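Local coordinates for ORC1-type DNA replication protein 2 (Aeropyrum pernix, PDB 1W5T) that binds DNA and ATP and takes part in regulating DNA replication, as an archaeal Cdc6/Orc-family AAA+ ATPase, at residues A33-Y38 and K74-A79; T67-T72 and G181-A186. All blocks are in the same frame, centred on the assembly; numbering follows the deposited sequence.

Interaction 1: A33-Y38 and K74-A79; sequences ALARIY and KRVSEA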
# COMPACT_ATOMS: atom_id res chain seq x y z
N ALA A 33 -2.73 -6.66 17.26
CA ALA A 33 -1.47 -7.36 17.36
C ALA A 33 -0.33 -6.39 17.28
O ALA A 33 0.60 -6.50 18.07
CB ALA A 33 -1.32 -8.44 16.25
N LEU A 34 -0.42 -5.46 16.33
CA LEU A 34 0.55 -4.41 16.14
C LEU A 34 0.56 -3.47 17.32
O LEU A 34 1.62 -3.08 17.80
CB LEU A 34 0.22 -3.58 14.91
CG LEU A 34 0.87 -3.92 13.59
CD1 LEU A 34 0.43 -2.85 12.59
CD2 LEU A 34 2.36 -3.94 13.71
N ALA A 35 -0.62 -3.08 17.77
CA ALA A 35 -0.71 -2.19 18.93
C ALA A 35 -0.04 -2.84 20.14
O ALA A 35 0.81 -2.24 20.76
CB ALA A 35 -2.15 -1.86 19.22
N ARG A 36 -0.39 -4.09 20.41
CA ARG A 36 0.21 -4.87 21.50
C ARG A 36 1.73 -4.99 21.49
O ARG A 36 2.34 -4.98 22.55
CB ARG A 36 -0.42 -6.26 21.58
CG ARG A 36 -1.48 -6.43 22.65
CD ARG A 36 -1.35 -5.51 23.92
NE ARG A 36 -2.60 -4.77 24.17
CZ ARG A 36 -2.93 -4.13 25.30
NH1 ARG A 36 -2.08 -4.11 26.34
NH2 ARG A 36 -4.11 -3.50 25.40
N ILE A 37 2.37 -5.10 20.33
CA ILE A 37 3.83 -5.18 20.33
C ILE A 37 4.42 -3.92 20.87
O ILE A 37 5.32 -3.98 21.72
CB ILE A 37 4.36 -5.47 18.95
CG1 ILE A 37 4.08 -6.93 18.63
CG2 ILE A 37 5.88 -5.14 18.83
CD1 ILE A 37 3.72 -7.11 17.22
N TYR A 38 3.87 -2.78 20.44
CA TYR A 38 4.31 -1.51 20.99
C TYR A 38 4.00 -1.42 22.47
O TYR A 38 4.93 -1.21 23.25
CB TYR A 38 3.72 -0.34 20.22
CG TYR A 38 4.17 -0.30 18.78
CD1 TYR A 38 3.26 -0.57 17.76
CD2 TYR A 38 5.50 0.00 18.44
CE1 TYR A 38 3.66 -0.56 16.41
CE2 TYR A 38 5.91 0.04 17.09
CZ TYR A 38 4.98 -0.24 16.09
OH TYR A 38 5.35 -0.19 14.80
N LYS A 74 -3.06 5.31 16.60
CA LYS A 74 -4.15 5.92 17.35
C LYS A 74 -4.49 5.06 18.57
O LYS A 74 -4.54 5.58 19.69
CB LYS A 74 -5.37 6.19 16.46
CG LYS A 74 -6.47 7.02 17.11
CD LYS A 74 -7.64 7.26 16.12
CE LYS A 74 -8.65 6.06 16.03
NZ LYS A 74 -9.53 6.03 14.78
N ARG A 75 -4.66 3.76 18.37
CA ARG A 75 -4.88 2.83 19.50
C ARG A 75 -3.76 2.78 20.52
O ARG A 75 -4.02 2.75 21.70
CB ARG A 75 -5.23 1.42 18.99
CG ARG A 75 -6.61 1.42 18.29
CD ARG A 75 -7.78 1.60 19.25
NE ARG A 75 -7.79 0.47 20.19
CZ ARG A 75 -7.47 0.45 21.49
NH1 ARG A 75 -7.11 1.54 22.19
NH2 ARG A 75 -7.53 -0.73 22.11
N VAL A 76 -2.51 2.73 20.07
CA VAL A 76 -1.39 2.76 21.01
C VAL A 76 -1.54 4.00 21.94
O VAL A 76 -1.52 3.92 23.18
CB VAL A 76 -0.05 2.74 20.27
CG1 VAL A 76 1.11 2.95 21.22
CG2 VAL A 76 0.11 1.40 19.55
N SER A 77 -1.76 5.15 21.32
CA SER A 77 -1.99 6.40 22.04
C SER A 77 -3.17 6.36 23.04
O SER A 77 -2.99 6.77 24.20
CB SER A 77 -2.19 7.54 21.04
OG SER A 77 -1.79 8.78 21.59
N GLU A 78 -4.36 5.89 22.61
CA GLU A 78 -5.46 5.78 23.58
C GLU A 78 -5.11 4.86 24.76
O GLU A 78 -5.31 5.25 25.93
CB GLU A 78 -6.83 5.38 23.01
CG GLU A 78 -6.99 5.31 21.50
CD GLU A 78 -8.43 4.90 21.05
OE1 GLU A 78 -9.25 4.53 21.93
OE2 GLU A 78 -8.70 4.96 19.81
N ALA A 79 -4.58 3.67 24.46
CA ALA A 79 -4.28 2.69 25.52
C ALA A 79 -3.18 3.19 26.47
O ALA A 79 -3.22 2.93 27.69
CB ALA A 79 -3.91 1.35 24.93

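Interaction 2: T67-T72 and G181-A186; sequences TLAKFT and GFLLVA. With ANP (phosphoaminophosphonic acid-adenylate ester), chain D.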
# COMPACT_ATOMS: atom_id res chain seq x y z
N THR A 67 -4.39 3.22 6.36
CA THR A 67 -5.44 3.17 7.38
C THR A 67 -5.08 2.29 8.58
O THR A 67 -5.28 2.69 9.69
CB THR A 67 -6.75 2.66 6.75
OG1 THR A 67 -7.21 3.64 5.83
CG2 THR A 67 -7.90 2.57 7.82
N LEU A 68 -4.60 1.08 8.33
CA LEU A 68 -4.15 0.22 9.43
C LEU A 68 -3.07 0.90 10.24
O LEU A 68 -3.08 0.83 11.47
CB LEU A 68 -3.59 -1.10 8.90
CG LEU A 68 -3.17 -2.13 9.98
CD1 LEU A 68 -4.30 -2.40 11.00
CD2 LEU A 68 -2.63 -3.44 9.33
N ALA A 69 -2.11 1.53 9.58
CA ALA A 69 -0.98 2.08 10.29
C ALA A 69 -1.46 3.24 11.17
O ALA A 69 -1.09 3.32 12.34
CB ALA A 69 0.13 2.54 9.31
N LYS A 70 -2.32 4.11 10.63
CA LYS A 70 -2.76 5.25 11.41
C LYS A 70 -3.70 4.83 12.48
O LYS A 70 -3.62 5.33 13.58
CB LYS A 70 -3.41 6.32 10.58
CG LYS A 70 -2.49 7.08 9.72
CD LYS A 70 -3.32 7.96 8.80
CE LYS A 70 -2.52 9.16 8.35
NZ LYS A 70 -3.20 9.74 7.18
N PHE A 71 -4.59 3.89 12.18
CA PHE A 71 -5.49 3.44 13.22
C PHE A 71 -4.72 2.84 14.40
O PHE A 71 -5.08 3.09 15.53
CB PHE A 71 -6.53 2.46 12.67
CG PHE A 71 -7.51 1.98 13.70
CD1 PHE A 71 -8.66 2.70 13.98
CD2 PHE A 71 -7.30 0.75 14.38
CE1 PHE A 71 -9.58 2.24 14.94
CE2 PHE A 71 -8.24 0.26 15.31
CZ PHE A 71 -9.36 1.03 15.62
N THR A 72 -3.68 2.05 14.10
CA THR A 72 -2.91 1.33 15.12
C THR A 72 -2.22 2.29 16.11
O THR A 72 -2.25 2.09 17.34
CB THR A 72 -1.84 0.51 14.40
OG1 THR A 72 -2.49 -0.58 13.75
CG2 THR A 72 -0.92 -0.14 15.38
N GLY A 181 9.48 4.84 18.55
CA GLY A 181 9.29 3.62 17.80
C GLY A 181 8.83 3.93 16.39
O GLY A 181 8.53 5.07 16.07
N PHE A 182 8.75 2.90 15.55
CA PHE A 182 8.51 3.07 14.14
C PHE A 182 7.54 2.08 13.59
O PHE A 182 7.55 0.94 13.96
CB PHE A 182 9.81 2.91 13.36
CG PHE A 182 10.76 4.03 13.57
CD1 PHE A 182 11.79 3.90 14.46
CD2 PHE A 182 10.63 5.22 12.86
CE1 PHE A 182 12.70 4.92 14.64
CE2 PHE A 182 11.52 6.27 13.08
CZ PHE A 182 12.56 6.10 13.97
N LEU A 183 6.70 2.55 12.69
CA LEU A 183 5.83 1.69 11.93
C LEU A 183 6.13 2.05 10.49
O LEU A 183 5.82 3.16 10.04
CB LEU A 183 4.38 2.01 12.26
CG LEU A 183 3.39 0.86 12.25
CD1 LEU A 183 1.99 1.32 12.02
CD2 LEU A 183 3.73 -0.36 11.39
N LEU A 184 6.80 1.16 9.77
CA LEU A 184 7.14 1.43 8.36
C LEU A 184 5.99 0.90 7.53
O LEU A 184 5.42 -0.14 7.85
CB LEU A 184 8.43 0.73 7.97
CG LEU A 184 9.60 0.86 8.99
CD1 LEU A 184 10.92 0.18 8.52
CD2 LEU A 184 9.87 2.33 9.30
N VAL A 185 5.59 1.63 6.49
CA VAL A 185 4.55 1.11 5.59
C VAL A 185 5.10 1.15 4.18
O VAL A 185 5.47 2.22 3.77
CB VAL A 185 3.29 1.97 5.67
CG1 VAL A 185 2.20 1.44 4.73
CG2 VAL A 185 2.79 2.06 7.10
N ALA A 186 5.17 -0.01 3.50
CA ALA A 186 5.76 -0.15 2.16
C ALA A 186 4.74 -0.73 1.20
O ALA A 186 3.81 -1.36 1.61
CB ALA A 186 6.98 -1.03 2.17
PG ANP D . -2.47 2.65 -1.84
O1G ANP D . -2.94 3.69 -2.94
O2G ANP D . -1.38 3.36 -0.93
O3G ANP D . -1.91 1.30 -2.45
PB ANP D . -3.67 1.76 0.75
O1B ANP D . -2.67 2.56 1.68
O2B ANP D . -3.23 0.27 0.70
N3B ANP D . -3.84 2.41 -0.82
PA ANP D . -5.82 2.90 2.28
O1A ANP D . -5.45 2.68 3.82
O2A ANP D . -5.41 4.38 1.86
O3A ANP D . -5.19 1.76 1.33
O5' ANP D . -7.39 2.59 2.06
C5' ANP D . -8.23 2.83 0.93
C4' ANP D . -9.58 3.29 1.49
O4' ANP D . -10.25 2.20 2.13
C3' ANP D . -9.45 4.34 2.58
O3' ANP D . -10.56 5.19 2.51
C2' ANP D . -9.52 3.56 3.89
O2' ANP D . -9.94 4.30 5.04
C1' ANP D . -10.51 2.47 3.51
N9 ANP D . -10.18 1.23 4.21
C8 ANP D . -9.18 0.34 3.86
N7 ANP D . -9.12 -0.72 4.70
C5 ANP D . -10.10 -0.57 5.60
C6 ANP D . -10.69 -1.25 6.80
N6 ANP D . -10.21 -2.44 7.28
N1 ANP D . -11.72 -0.67 7.46
C2 ANP D . -12.26 0.48 7.09
N3 ANP D . -11.82 1.21 6.03
C4 ANP D . -10.74 0.70 5.26

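Interaction 1: A33-Y38 and K74-A79
A buried, mainly apolar contact joins helix 28-43 to helix 65-82, where A35 and Y38 of the first receive V76 of the second. Both helices lie against the parallel sheet of the AAA+ ATPase domain, and they meet here away from the nucleotide site. The CA atoms of A35 and V76 are 5.4 Å apart, a spacing that suits alanine, whose single methyl takes little room between the backbones. One branch of V76 does the work. Its chi1 of 172° sends CG1 opposite the backbone N and leaves CG2 beside that N, pointing into the first helix. The beta-branch holds this methyl close to its own backbone, which suits closely spaced helices. V76 CG2 lies 3.7 Å from A35 CA and 4.0 Å from A35 CB, so it rests on the backbone as much as on the methyl. It also comes within 4.1 Å of Y38 CB, and the valine crosses the tyrosine side chain at about a right angle, meeting the ring obliquely near CD1. The tyrosine thus offers its hydrocarbon base here, while its OH is hydrogen-bonded to F182 O on strand 180-186. L39, next along the first helix, extends the seam by touching V76 and A79. At the margin, R36 NH2 and R75 NH2 stand 5.5 Å apart without meeting, and R75 NH1 has a long salt bridge of 3.7 Å to E78 OE1, which probably tempers the like charges. With a methyl set against alanine and the hydrocarbon root of a tyrosine, the junction rests on close fit and burial, without polar bonds between the two segments.

Interaction 2: T67-T72 and G181-A186
Beside the place where A69 meets L183 and V185, the flat group to consider is the L68 carbonyl, which accepts two bonds from opposite faces of its plane. T72 OG1 donates to L68 O at 2.7 Å, tilted 31° from that plane, while T72 N supplies the helical bond from the other face. The threonine hydroxyl is thereby satisfied inside the helix, which suits a polar side chain in a buried position, and its methyl remains available for packing. Across the apolar contact, the A69 methyl points at strand 180-186 and touches two branched side chains that meet it from directions about a right angle apart, 3.5 Å from L183 CD1 and 3.5 Å from V185 CG2. Alanine suits the place because helix and strand run close together; I54 of the neighbouring strand touches it too. The longer chain of leucine carries L183 CD1 across to both CB and CA of A69. With chi1 at 180°, V185 keeps CG2 on the side of its own backbone N, and this methyl meets A69; its side chain also touches the phosphate-binding loop. T67 makes two bonds to one oxygen of the analogue, ANP O1A: T67 N donates at 2.8 Å with a nearly straight angle of 165°, and T67 OG1 donates at 2.8 Å. The ribose ANP O2' adds a weak bond to that hydroxyl. G64 N, T66 N and K65 NZ also hydrogen-bond to the ligand. A helix that begins at bound phosphates and packs on a central strand of a parallel sheet ordered 2-3-4-1-5 is the signature of the P-loop core of AAA+ ATPases.

In the fold
Both interactions are buried and share helix 65-82, using successive parts of it: interaction 2 sets its nucleotide-proximal part on strand 180-186, and interaction 1 sets a later part against helix 28-43. Their centres are 10 Å apart, and they touch directly. Y38, whose base packs on V76, reaches over to the strand, where its OH probably hydrogen-bonds F182 O and packs against L183, while L34 CB meets T72 CG2 at 3.7 Å. The three elements are thus joined by continuous packing with one polar tie at the tyrosine end. Interaction 1 is bordered by arginines toward the surface, whereas interaction 2 is deeper in the chain and adjoins the triphosphate analogue, where polar groups of the helix start become ligand-binding groups.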